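Local coordinates for COMB10 (PDB 2BHV), which probably acts as the VirB10-type core subunit of the Com type IV secretion system of Helicobacter pylori, to which it contributes a periplasmic domain, at residues L38-T43 and A79-K84; K46-F51 and S70-H75; A50-P55 and V214-G219; I65-S70 and G85-G90; G158-I163 and E218-F223. One frame throughout, in Å; residues are numbered along the deposited sequence.

How the interactions relate
The five contacts run along one elongated domain and largely follow its ten-stranded mixed sheet; no ligand or active site is involved. Interactions 1 and 2 lie with centres about 8 Å apart, joined by the pairing of 72-73 with 80-82, where I82 O probably accepts a bond from I72 N. Interaction 4, about 10 Å from interaction 2, adds strands 62-68 and 87-94; P49 O and E69 N probably bond where 62-68 flanks 48-52. Interactions 3 and 5, with centres about 5 Å apart, share E218 and G219 and carry the chain into a small three-stranded sheet that meets the second subunit. A salt bridge of 3.0 Å between E69 OE1 and R221 NE ties interaction 4 to interaction 5.

Interaction 1: L38-T43 and A79-K84; sequences LLRTIT and AVLIPK
L81 and I42 pack through their aliphatic branches, with I82 extending the patch. CG1 of I42 lies 3.6 Å from CD1 of L81, the two side chains running past each other in opposite directions. Beyond it, CD1 of I42 meets CD1 of I82 at 3.7 Å, and here the chains cross at about a right angle. Branched aliphatic residues suit this buried place because they fill it from several directions with no polar group to satisfy.

A second kind of contact sets methyl groups against polar planes. The fork of L81 divides the work: CD1 rests on the peptide link between R40 and T41, 3.6 Å from T41 N, while CD2 sits over the centre of one face of the R40 guanidinium, 3.8 Å above its plane. The arginine chain bends at chi3 (61°), which folds the flat group back over the leucine. Outside the two segments, R40 NE bonds to F232 O and R40 NH2 to P233 O, so the guanidinium is anchored through NE and NH2 while the methyl packs on its face. Arginine thus serves two purposes, a planar surface for packing and N-H groups for carbonyls.

The remaining touch is small: CB of A79 approaches L39 O at 3.8 Å. No hydrogen bond joins 38-43 to 79-84. Their backbones are instead held by others, I42 by I230 and both L81 and I82 by I72. With L81 and I82 facing the single residue I72 of the neighbouring strand, the chain forms a classic beta bulge, and turns a corner at L81.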
# COMPACT_ATOMS: atom_id res chain seq x y z
N LEU A 38 11.40 -38.70 -26.63
CA LEU A 38 11.89 -37.33 -26.81
C LEU A 38 11.64 -36.73 -28.22
O LEU A 38 11.76 -35.52 -28.42
CB LEU A 38 13.38 -37.25 -26.42
N LEU A 39 11.28 -37.59 -29.18
CA LEU A 39 10.95 -37.17 -30.55
C LEU A 39 9.63 -36.40 -30.59
O LEU A 39 9.32 -35.72 -31.57
CB LEU A 39 10.87 -38.39 -31.48
CG LEU A 39 12.16 -39.13 -31.90
CD1 LEU A 39 11.96 -40.65 -32.00
CD2 LEU A 39 12.73 -38.58 -33.21
N ARG A 40 8.84 -36.51 -29.53
CA ARG A 40 7.56 -35.81 -29.46
C ARG A 40 7.32 -35.24 -28.06
O ARG A 40 6.24 -35.38 -27.48
CB ARG A 40 6.41 -36.73 -29.90
CG ARG A 40 6.43 -37.05 -31.40
CD ARG A 40 5.22 -37.85 -31.83
NE ARG A 40 3.98 -37.13 -31.58
CZ ARG A 40 3.49 -36.17 -32.37
NH1 ARG A 40 4.13 -35.83 -33.48
NH2 ARG A 40 2.36 -35.56 -32.05
N THR A 41 8.35 -34.59 -27.54
CA THR A 41 8.29 -34.02 -26.21
C THR A 41 8.72 -32.56 -26.25
O THR A 41 9.60 -32.19 -27.02
CB THR A 41 9.21 -34.80 -25.24
OG1 THR A 41 8.84 -36.18 -25.24
CG2 THR A 41 9.09 -34.25 -23.82
N ILE A 42 8.08 -31.75 -25.42
CA ILE A 42 8.56 -30.41 -25.19
C ILE A 42 9.23 -30.40 -23.83
O ILE A 42 8.64 -30.84 -22.85
CB ILE A 42 7.43 -29.38 -25.25
CG1 ILE A 42 6.83 -29.33 -26.67
CG2 ILE A 42 7.93 -27.99 -24.85
CD1 ILE A 42 5.58 -28.47 -26.80
N THR A 43 10.47 -29.92 -23.79
CA THR A 43 11.22 -29.87 -22.56
C THR A 43 10.64 -28.85 -21.60
O THR A 43 10.20 -27.76 -22.01
CB THR A 43 12.68 -29.49 -22.84
OG1 THR A 43 13.23 -30.42 -23.78
CG2 THR A 43 13.52 -29.46 -21.54
N ALA A 79 10.02 -32.77 -35.57
CA ALA A 79 8.58 -32.65 -35.44
C ALA A 79 8.18 -31.28 -34.89
O ALA A 79 8.69 -30.84 -33.86
CB ALA A 79 8.06 -33.74 -34.53
N VAL A 80 7.28 -30.60 -35.59
CA VAL A 80 6.67 -29.40 -35.03
C VAL A 80 5.45 -29.80 -34.20
O VAL A 80 4.41 -30.17 -34.75
CB VAL A 80 6.28 -28.41 -36.13
CG1 VAL A 80 5.45 -27.26 -35.57
CG2 VAL A 80 7.52 -27.88 -36.82
N LEU A 81 5.59 -29.75 -32.88
CA LEU A 81 4.52 -30.16 -31.96
C LEU A 81 3.46 -29.08 -31.79
O LEU A 81 2.27 -29.39 -31.81
CB LEU A 81 5.08 -30.59 -30.60
CG LEU A 81 6.09 -31.74 -30.53
CD1 LEU A 81 6.53 -31.95 -29.10
CD2 LEU A 81 5.54 -33.06 -31.11
N ILE A 82 3.88 -27.83 -31.59
CA ILE A 82 2.95 -26.70 -31.62
C ILE A 82 3.30 -25.77 -32.77
O ILE A 82 4.30 -25.05 -32.70
CB ILE A 82 2.90 -25.90 -30.30
CG1 ILE A 82 2.70 -26.83 -29.10
CG2 ILE A 82 1.78 -24.86 -30.37
CD1 ILE A 82 2.84 -26.16 -27.77
N PRO A 83 2.48 -25.80 -33.85
CA PRO A 83 2.69 -24.97 -35.04
C PRO A 83 2.44 -23.50 -34.77
O PRO A 83 1.54 -23.16 -34.00
CB PRO A 83 1.64 -25.51 -36.04
CG PRO A 83 1.20 -26.83 -35.47
CD PRO A 83 1.31 -26.68 -33.99
N LYS A 84 3.24 -22.65 -35.39
CA LYS A 84 3.01 -21.22 -35.41
C LYS A 84 1.56 -20.94 -35.76
O LYS A 84 1.01 -21.53 -36.69
CB LYS A 84 3.92 -20.57 -36.43
CG LYS A 84 3.86 -19.06 -36.45
CD LYS A 84 4.68 -18.52 -37.61
CE LYS A 84 4.67 -17.01 -37.65
NZ LYS A 84 5.13 -16.55 -38.98

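Interaction 2: K46-F51 and S70-H75; sequences KMIPAF and SDIFAH
The puckered ring of P49 meets the hydroxyl of S70 at one corner, CG lying 3.7 Å from OG. A chi1 of 51° places the S70 OG between its backbone N and its carbonyl carbon, and it is this atom that then meets the proline. The one flat group near the contact, the phenyl of F73, leads away from 46-51, so neither its faces nor its edges are used across the contact; it packs on V80 instead.

Between these ends I72 is the centre of the contact. Its CB points toward the opposite segment, and its terminal CD1 reaches CG2 of I48 at 4.0 Å, the two isoleucines crossing at about a right angle. The same CD1 comes within 4.2 Å of CD of P49. On its other branch, CG2 of I72 touches CD of K46 at 4.1 Å. K46 suits this edge because its methylenes can lie along the isoleucine while the bends at chi2 and chi4 bring its ammonium out toward F73 O, still 3.8 Å from NZ.

The segments run in nearly opposite directions without pairing: 48-51 belongs to the large mixed sheet, whereas I72 pairs with L81 in a separate two-stranded one. Since no hydrogen bond crosses between them, direct contact consists chiefly of apolar packing around I72.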
# COMPACT_ATOMS: atom_id res chain seq x y z
N LYS A 46 10.70 -24.78 -21.86
CA LYS A 46 10.69 -24.22 -23.20
C LYS A 46 9.86 -22.95 -23.08
O LYS A 46 8.92 -22.90 -22.28
CB LYS A 46 10.04 -25.17 -24.20
CG LYS A 46 10.85 -25.37 -25.49
CD LYS A 46 10.58 -24.29 -26.54
CE LYS A 46 11.65 -24.28 -27.62
NZ LYS A 46 11.79 -25.60 -28.30
N MET A 47 10.23 -21.93 -23.83
CA MET A 47 9.49 -20.69 -23.79
C MET A 47 8.67 -20.63 -25.05
O MET A 47 9.22 -20.40 -26.13
CB MET A 47 10.43 -19.49 -23.73
CG MET A 47 11.39 -19.48 -22.58
SD MET A 47 10.61 -18.93 -21.07
CE MET A 47 10.32 -20.48 -20.26
N ILE A 48 7.37 -20.87 -24.94
CA ILE A 48 6.46 -20.76 -26.07
C ILE A 48 5.94 -19.33 -26.15
O ILE A 48 5.08 -18.93 -25.37
CB ILE A 48 5.29 -21.72 -25.95
CG1 ILE A 48 5.78 -23.16 -25.80
CG2 ILE A 48 4.36 -21.59 -27.14
CD1 ILE A 48 4.77 -24.06 -25.16
N PRO A 49 6.45 -18.54 -27.10
CA PRO A 49 6.03 -17.16 -27.18
C PRO A 49 4.63 -17.03 -27.78
O PRO A 49 4.31 -17.68 -28.78
CB PRO A 49 7.08 -16.54 -28.09
CG PRO A 49 7.51 -17.66 -28.95
CD PRO A 49 7.43 -18.89 -28.14
N ALA A 50 3.80 -16.22 -27.16
CA ALA A 50 2.44 -16.01 -27.62
C ALA A 50 1.99 -14.60 -27.30
O ALA A 50 2.55 -13.94 -26.42
CB ALA A 50 1.50 -17.03 -27.00
N PHE A 51 0.99 -14.12 -28.02
CA PHE A 51 0.35 -12.87 -27.71
C PHE A 51 -1.12 -13.09 -27.41
O PHE A 51 -1.73 -14.01 -27.96
CB PHE A 51 0.54 -11.84 -28.85
CG PHE A 51 -0.11 -12.22 -30.16
CD1 PHE A 51 -1.42 -11.84 -30.44
CD2 PHE A 51 0.60 -12.91 -31.14
CE1 PHE A 51 -2.02 -12.16 -31.66
CE2 PHE A 51 0.02 -13.24 -32.35
CZ PHE A 51 -1.29 -12.87 -32.61
N SER A 70 5.52 -18.79 -33.08
CA SER A 70 6.47 -19.53 -33.92
C SER A 70 6.38 -21.02 -33.65
O SER A 70 5.90 -21.43 -32.59
CB SER A 70 7.90 -19.05 -33.65
OG SER A 70 8.18 -19.06 -32.26
N ASP A 71 6.83 -21.82 -34.61
CA ASP A 71 6.81 -23.27 -34.48
C ASP A 71 7.55 -23.74 -33.24
O ASP A 71 8.64 -23.26 -32.93
CB ASP A 71 7.43 -23.93 -35.70
CG ASP A 71 6.59 -23.79 -36.94
OD1 ASP A 71 5.34 -23.76 -36.83
OD2 ASP A 71 7.18 -23.72 -38.04
N ILE A 72 6.94 -24.69 -32.52
CA ILE A 72 7.58 -25.29 -31.37
C ILE A 72 7.99 -26.72 -31.70
O ILE A 72 7.15 -27.58 -31.96
CB ILE A 72 6.67 -25.25 -30.12
CG1 ILE A 72 6.04 -23.86 -29.96
CG2 ILE A 72 7.45 -25.67 -28.87
CD1 ILE A 72 7.03 -22.72 -29.83
N PHE A 73 9.30 -26.96 -31.72
CA PHE A 73 9.85 -28.24 -32.12
C PHE A 73 10.02 -29.14 -30.92
O PHE A 73 10.26 -28.67 -29.82
CB PHE A 73 11.21 -28.03 -32.79
CG PHE A 73 11.12 -27.44 -34.16
CD1 PHE A 73 10.87 -28.24 -35.27
CD2 PHE A 73 11.31 -26.07 -34.35
CE1 PHE A 73 10.79 -27.70 -36.55
CE2 PHE A 73 11.23 -25.51 -35.62
CZ PHE A 73 10.97 -26.33 -36.73
N ALA A 74 9.89 -30.45 -31.14
CA ALA A 74 10.18 -31.43 -30.09
C ALA A 74 11.67 -31.42 -29.76
O ALA A 74 12.51 -31.21 -30.62
CB ALA A 74 9.73 -32.82 -30.51
N HIS A 75 11.98 -31.67 -28.49
CA HIS A 75 13.36 -31.60 -27.98
C HIS A 75 14.39 -32.27 -28.88
O HIS A 75 15.54 -31.82 -28.97
CB HIS A 75 13.42 -32.21 -26.59
CG HIS A 75 14.79 -32.28 -26.01
ND1 HIS A 75 15.44 -31.19 -25.47
CD2 HIS A 75 15.65 -33.33 -25.88
CE1 HIS A 75 16.64 -31.55 -25.04
NE2 HIS A 75 16.79 -32.84 -25.28

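Interaction 3: A50-P55 and V214-G219; sequences AFLITP and VVIREG
A single backbone hydrogen bond joins the segments, from G219 N to L52 O (2.7 Å, 165° at the hydrogen), with the donor lying in the carbonyl plane. G219 has a positive phi of 95°, which glycine, with no side chain, adopts readily.

L52 directs its side chain toward 214-219, and its CD1 meets CG2 of I216 at 3.9 Å; leucine and isoleucine suit this buried spot, which needs bulk without polarity. Here the two segments pass between two sheets: 48-52, which pairs with 221-226, leads out of the large mixed sheet, and 215-216 leads back toward it from the small three-stranded one, where it is the antiparallel neighbour of 56-57. At the start of the latter pairing, CA of P55 makes a long, poorly angled CA-H...O contact with I216 O.

E218 lies beside P55, both pointing the same way. Its CB lies against I53 O. With CG between the backbone N and carbonyl carbon (chi1 72°) and a further bend at chi2, the carboxylate swings back so that OE1 stands 3.8 Å from CB of P55. Beyond the contact, I216 packs on I196, and R217 on F180, of the second subunit.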
# COMPACT_ATOMS: atom_id res chain seq x y z
N ALA A 50 3.80 -16.22 -27.16
CA ALA A 50 2.44 -16.01 -27.62
C ALA A 50 1.99 -14.60 -27.30
O ALA A 50 2.55 -13.94 -26.42
CB ALA A 50 1.50 -17.03 -27.00
N PHE A 51 0.99 -14.12 -28.02
CA PHE A 51 0.35 -12.87 -27.71
C PHE A 51 -1.12 -13.09 -27.41
O PHE A 51 -1.73 -14.01 -27.96
CB PHE A 51 0.54 -11.84 -28.85
CG PHE A 51 -0.11 -12.22 -30.16
CD1 PHE A 51 -1.42 -11.84 -30.44
CD2 PHE A 51 0.60 -12.91 -31.14
CE1 PHE A 51 -2.02 -12.16 -31.66
CE2 PHE A 51 0.02 -13.24 -32.35
CZ PHE A 51 -1.29 -12.87 -32.61
N LEU A 52 -1.68 -12.25 -26.54
CA LEU A 52 -3.07 -12.39 -26.12
C LEU A 52 -4.01 -11.77 -27.11
O LEU A 52 -3.84 -10.61 -27.48
CB LEU A 52 -3.28 -11.73 -24.77
CG LEU A 52 -2.52 -12.25 -23.55
CD1 LEU A 52 -2.95 -11.46 -22.33
CD2 LEU A 52 -2.74 -13.74 -23.34
N ILE A 53 -5.02 -12.54 -27.52
CA ILE A 53 -6.09 -12.07 -28.40
C ILE A 53 -7.18 -11.45 -27.55
O ILE A 53 -7.85 -10.52 -27.97
CB ILE A 53 -6.65 -13.21 -29.28
CG1 ILE A 53 -5.58 -13.69 -30.26
CG2 ILE A 53 -7.88 -12.77 -30.03
CD1 ILE A 53 -5.80 -15.10 -30.76
N THR A 54 -7.34 -11.98 -26.34
CA THR A 54 -8.38 -11.57 -25.41
C THR A 54 -7.74 -10.91 -24.20
O THR A 54 -6.69 -11.35 -23.76
CB THR A 54 -9.15 -12.82 -24.95
OG1 THR A 54 -10.05 -13.21 -25.99
CG2 THR A 54 -9.93 -12.59 -23.65
N PRO A 55 -8.35 -9.83 -23.67
CA PRO A 55 -7.78 -9.21 -22.47
C PRO A 55 -8.05 -10.02 -21.19
O PRO A 55 -8.93 -10.88 -21.17
CB PRO A 55 -8.50 -7.86 -22.39
CG PRO A 55 -9.77 -8.08 -23.06
CD PRO A 55 -9.54 -9.11 -24.13
N VAL A 214 -6.76 -4.12 -12.34
CA VAL A 214 -5.64 -4.35 -13.22
C VAL A 214 -6.12 -5.06 -14.48
O VAL A 214 -6.75 -6.11 -14.41
CB VAL A 214 -4.58 -5.21 -12.55
CG1 VAL A 214 -3.45 -5.49 -13.53
CG2 VAL A 214 -4.06 -4.53 -11.33
N VAL A 215 -5.82 -4.46 -15.62
CA VAL A 215 -6.13 -5.09 -16.88
C VAL A 215 -4.84 -5.40 -17.61
O VAL A 215 -3.93 -4.57 -17.64
CB VAL A 215 -7.10 -4.23 -17.74
CG1 VAL A 215 -7.14 -4.73 -19.18
CG2 VAL A 215 -8.49 -4.23 -17.13
N ILE A 216 -4.76 -6.61 -18.16
CA ILE A 216 -3.71 -6.95 -19.09
C ILE A 216 -4.34 -6.96 -20.49
O ILE A 216 -5.10 -7.87 -20.82
CB ILE A 216 -3.07 -8.28 -18.70
CG1 ILE A 216 -2.39 -8.14 -17.34
CG2 ILE A 216 -2.05 -8.71 -19.75
CD1 ILE A 216 -2.05 -9.42 -16.67
N ARG A 217 -4.05 -5.93 -21.27
CA ARG A 217 -4.71 -5.71 -22.57
C ARG A 217 -4.38 -6.79 -23.58
O ARG A 217 -3.32 -7.39 -23.56
CB ARG A 217 -4.33 -4.35 -23.15
CG ARG A 217 -5.28 -3.19 -22.81
CD ARG A 217 -4.90 -2.58 -21.45
NE ARG A 217 -5.22 -1.14 -21.36
CZ ARG A 217 -4.34 -0.15 -21.51
NH1 ARG A 217 -3.04 -0.39 -21.77
NH2 ARG A 217 -4.75 1.11 -21.38
N GLU A 218 -5.30 -7.03 -24.50
CA GLU A 218 -5.00 -7.86 -25.65
C GLU A 218 -3.82 -7.26 -26.42
O GLU A 218 -3.64 -6.05 -26.44
CB GLU A 218 -6.25 -8.02 -26.53
CG GLU A 218 -6.66 -6.78 -27.34
CD GLU A 218 -7.48 -5.77 -26.56
OE1 GLU A 218 -7.43 -5.73 -25.31
OE2 GLU A 218 -8.19 -4.99 -27.22
N GLY A 219 -3.02 -8.11 -27.04
CA GLY A 219 -1.80 -7.67 -27.69
C GLY A 219 -0.60 -7.81 -26.77
O GLY A 219 0.56 -7.69 -27.20

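Interaction 4: I65-S70 and G85-G90; sequences IAQVES and GSKVIG
V68, V88 and I65 have the most surface buried between these strands. V68 and V88 meet through their CG2 methyls, 3.7 Å apart; in each, CG2 stands anti to the carbonyl carbon, beside the backbone N. Valine, branched at CB and compact, is well suited to a strand and packs beside the small A66, whose CB lies on the same face as V88. W107 of the next strand packs on both A66 and V88.

I65 emerges on the other face with Q67 and K87. Its CG2 touches CG of K87 at 4.0 Å, while Q67 lies alongside the lysine, NE2 coming 3.7 Å from CE. Long, flexible chains suit this partly exposed face: their methylenes pack together and their polar ends can reach outward.

The strands are antiparallel, and A66 with V88 is a hydrogen-bonded pair: A66 N binds V88 O at 2.9 Å and V88 N binds A66 O at 2.7 Å. I65 with I89 and Q67 with K87 form the non-hydrogen-bonded pairs. Further along, V68 uses both its backbone groups, N to S86 O (2.9 Å) and O from G85 N (2.9 Å). Four backbone bonds, three of them close to straight, therefore fix the register, so the side chains need supply no polar link: the face of A66 and V88 is apolar, while the other combines I65 and I89 with the stems of Q67 and K87.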
# COMPACT_ATOMS: atom_id res chain seq x y z
N ILE A 65 -7.62 -16.16 -24.71
CA ILE A 65 -7.10 -16.82 -25.90
C ILE A 65 -5.78 -16.17 -26.30
O ILE A 65 -5.69 -14.96 -26.47
CB ILE A 65 -8.09 -16.75 -27.06
CG1 ILE A 65 -9.45 -17.31 -26.64
CG2 ILE A 65 -7.56 -17.51 -28.27
CD1 ILE A 65 -10.58 -16.91 -27.57
N ALA A 66 -4.74 -16.99 -26.43
CA ALA A 66 -3.46 -16.52 -26.94
C ALA A 66 -3.13 -17.20 -28.28
O ALA A 66 -3.69 -18.24 -28.63
CB ALA A 66 -2.38 -16.78 -25.94
N GLN A 67 -2.20 -16.60 -29.02
CA GLN A 67 -1.76 -17.17 -30.27
C GLN A 67 -0.26 -17.38 -30.31
O GLN A 67 0.50 -16.47 -30.06
CB GLN A 67 -2.19 -16.29 -31.41
CG GLN A 67 -2.08 -17.00 -32.72
CD GLN A 67 -2.43 -16.13 -33.86
OE1 GLN A 67 -1.57 -15.78 -34.65
NE2 GLN A 67 -3.71 -15.79 -33.97
N VAL A 68 0.16 -18.60 -30.63
CA VAL A 68 1.58 -18.97 -30.62
C VAL A 68 2.31 -18.28 -31.76
O VAL A 68 1.83 -18.24 -32.88
CB VAL A 68 1.76 -20.49 -30.69
CG1 VAL A 68 3.22 -20.85 -30.57
CG2 VAL A 68 0.99 -21.17 -29.58
N GLU A 69 3.49 -17.74 -31.46
CA GLU A 69 4.18 -16.86 -32.41
C GLU A 69 5.17 -17.54 -33.36
O GLU A 69 5.59 -16.93 -34.33
CB GLU A 69 4.86 -15.71 -31.68
CG GLU A 69 3.88 -14.74 -31.09
CD GLU A 69 4.54 -13.53 -30.52
OE1 GLU A 69 5.16 -12.77 -31.27
OE2 GLU A 69 4.44 -13.34 -29.29
N SER A 70 5.52 -18.79 -33.08
CA SER A 70 6.47 -19.53 -33.92
C SER A 70 6.38 -21.02 -33.65
O SER A 70 5.90 -21.43 -32.59
CB SER A 70 7.90 -19.05 -33.65
OG SER A 70 8.18 -19.06 -32.26
N GLY A 85 0.94 -20.04 -35.01
CA GLY A 85 -0.42 -19.63 -35.29
C GLY A 85 -1.48 -20.41 -34.55
O GLY A 85 -2.66 -20.11 -34.67
N SER A 86 -1.06 -21.41 -33.77
CA SER A 86 -2.02 -22.14 -32.92
C SER A 86 -2.66 -21.22 -31.88
O SER A 86 -2.03 -20.30 -31.35
CB SER A 86 -1.37 -23.32 -32.21
OG SER A 86 -0.46 -24.00 -33.03
N LYS A 87 -3.93 -21.47 -31.60
CA LYS A 87 -4.60 -20.78 -30.53
C LYS A 87 -4.38 -21.57 -29.25
O LYS A 87 -4.44 -22.80 -29.26
CB LYS A 87 -6.09 -20.64 -30.85
CG LYS A 87 -6.48 -19.37 -31.61
CD LYS A 87 -5.47 -18.94 -32.70
CE LYS A 87 -6.16 -18.58 -34.03
NZ LYS A 87 -7.36 -17.71 -33.89
N VAL A 88 -4.11 -20.87 -28.14
CA VAL A 88 -4.08 -21.50 -26.82
C VAL A 88 -5.24 -20.97 -26.01
O VAL A 88 -5.40 -19.76 -25.86
CB VAL A 88 -2.78 -21.22 -26.04
CG1 VAL A 88 -2.60 -22.23 -24.92
CG2 VAL A 88 -1.57 -21.25 -26.95
N ILE A 89 -6.07 -21.87 -25.50
CA ILE A 89 -7.23 -21.46 -24.73
C ILE A 89 -6.97 -21.69 -23.26
O ILE A 89 -6.61 -22.80 -22.84
CB ILE A 89 -8.50 -22.19 -25.20
CG1 ILE A 89 -8.76 -21.89 -26.67
CG2 ILE A 89 -9.69 -21.78 -24.37
CD1 ILE A 89 -9.67 -22.89 -27.34
N GLY A 90 -7.14 -20.63 -22.47
CA GLY A 90 -6.97 -20.69 -21.03
C GLY A 90 -8.13 -20.09 -20.24
O GLY A 90 -8.98 -19.40 -20.79

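Interaction 5: G158-I163 and E218-F223; sequences GLLIGI and EGSRVF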
# COMPACT_ATOMS: atom_id res chain seq x y z
N GLY A 158 6.44 -8.76 -22.41
CA GLY A 158 5.96 -7.42 -22.66
C GLY A 158 4.45 -7.36 -22.52
O GLY A 158 3.72 -7.48 -23.51
N LEU A 159 3.99 -7.20 -21.28
CA LEU A 159 2.57 -7.05 -21.00
C LEU A 159 2.15 -5.59 -21.13
O LEU A 159 2.86 -4.69 -20.67
CB LEU A 159 2.23 -7.55 -19.59
CG LEU A 159 2.54 -9.00 -19.23
CD1 LEU A 159 2.35 -9.25 -17.74
CD2 LEU A 159 1.71 -9.95 -20.06
N LEU A 160 1.00 -5.37 -21.76
CA LEU A 160 0.37 -4.06 -21.77
C LEU A 160 -0.57 -3.95 -20.58
O LEU A 160 -1.69 -4.49 -20.62
CB LEU A 160 -0.37 -3.84 -23.06
CG LEU A 160 0.44 -3.21 -24.19
CD1 LEU A 160 1.37 -4.22 -24.84
CD2 LEU A 160 -0.53 -2.62 -25.23
N ILE A 161 -0.11 -3.28 -19.53
CA ILE A 161 -0.83 -3.28 -18.26
C ILE A 161 -1.45 -1.93 -17.94
O ILE A 161 -0.74 -0.95 -17.78
CB ILE A 161 0.08 -3.68 -17.09
CG1 ILE A 161 0.73 -5.05 -17.34
CG2 ILE A 161 -0.71 -3.68 -15.79
CD1 ILE A 161 2.04 -5.26 -16.63
N GLY A 162 -2.77 -1.91 -17.85
CA GLY A 162 -3.51 -0.74 -17.39
C GLY A 162 -3.94 -0.91 -15.95
O GLY A 162 -4.43 -1.99 -15.57
N ILE A 163 -3.75 0.12 -15.12
CA ILE A 163 -4.11 0.04 -13.70
C ILE A 163 -4.82 1.31 -13.23
O ILE A 163 -4.17 2.21 -12.70
CB ILE A 163 -2.89 -0.18 -12.76
CG1 ILE A 163 -1.86 -1.11 -13.38
CG2 ILE A 163 -3.34 -0.69 -11.40
CD1 ILE A 163 -0.50 -0.99 -12.71
N GLU A 218 -5.30 -7.03 -24.50
CA GLU A 218 -5.00 -7.86 -25.65
C GLU A 218 -3.82 -7.26 -26.42
O GLU A 218 -3.64 -6.05 -26.44
CB GLU A 218 -6.25 -8.02 -26.53
CG GLU A 218 -6.66 -6.78 -27.34
CD GLU A 218 -7.48 -5.77 -26.56
OE1 GLU A 218 -7.43 -5.73 -25.31
OE2 GLU A 218 -8.19 -4.99 -27.22
N GLY A 219 -3.02 -8.11 -27.04
CA GLY A 219 -1.80 -7.67 -27.69
C GLY A 219 -0.60 -7.81 -26.77
O GLY A 219 0.56 -7.69 -27.20
N SER A 220 -0.87 -8.07 -25.49
CA SER A 220 0.18 -8.34 -24.54
C SER A 220 0.93 -9.55 -25.00
O SER A 220 0.35 -10.50 -25.51
CB SER A 220 -0.40 -8.57 -23.16
OG SER A 220 -0.87 -7.36 -22.59
N ARG A 221 2.24 -9.51 -24.81
CA ARG A 221 3.13 -10.56 -25.26
C ARG A 221 3.59 -11.41 -24.08
O ARG A 221 3.94 -10.89 -23.02
CB ARG A 221 4.34 -9.93 -25.93
CG ARG A 221 4.76 -10.59 -27.22
CD ARG A 221 4.02 -9.99 -28.37
NE ARG A 221 4.63 -10.30 -29.66
CZ ARG A 221 5.00 -9.38 -30.56
NH1 ARG A 221 4.84 -8.08 -30.31
NH2 ARG A 221 5.52 -9.76 -31.71
N VAL A 222 3.61 -12.72 -24.27
CA VAL A 222 3.73 -13.65 -23.18
C VAL A 222 4.61 -14.87 -23.54
O VAL A 222 4.70 -15.24 -24.71
CB VAL A 222 2.30 -14.07 -22.75
CG1 VAL A 222 2.11 -15.57 -22.74
CG2 VAL A 222 1.92 -13.41 -21.43
N PHE A 223 5.29 -15.46 -22.56
CA PHE A 223 5.87 -16.80 -22.74
C PHE A 223 5.03 -17.79 -21.97
O PHE A 223 4.81 -17.63 -20.77
CB PHE A 223 7.31 -16.88 -22.22
CG PHE A 223 8.28 -16.10 -23.02
CD1 PHE A 223 8.59 -16.48 -24.31
CD2 PHE A 223 8.90 -14.99 -22.49
CE1 PHE A 223 9.49 -15.76 -25.05
CE2 PHE A 223 9.80 -14.26 -23.24
CZ PHE A 223 10.09 -14.64 -24.53
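L159 and V222 approach at a slant, CD2 of the leucine meeting CG2 of the valine at 3.7 Å. The leucine's CB heads away from 218-223, yet its chain turns back so that CD2 also lies 3.8 Å from R221 O; a branched leucine tip suits this buried apolar contact.

S220 takes a different approach, presenting its hydroxyl to the backbone rather than to a side chain. OG sits anti to its carbonyl carbon (chi1 -72°) and accepts a hydrogen bond from L160 N at 2.9 Å, while it also bonds to R217 O. A small residue with a two-way hydroxyl can thus tie L160 to the turn between R217 and S220, as the backbone passes from strand 215-216 of the small three-stranded sheet to 221-226 of the large mixed one; 161-162 belongs to the small sheet as well.

CB of R221 lies 3.5 Å from G158 O. G158 O also accepts a hydrogen bond from R221 N at 2.8 Å, the donor 41° out of the carbonyl plane. G158 adopts a positive phi (107°), which suits a residue lacking a side chain. From CB onward the arginine leads away to its salt bridge with E69. L159 N bonds to Q187 OE1 of the second subunit, and L160 packs on L184 of that subunit.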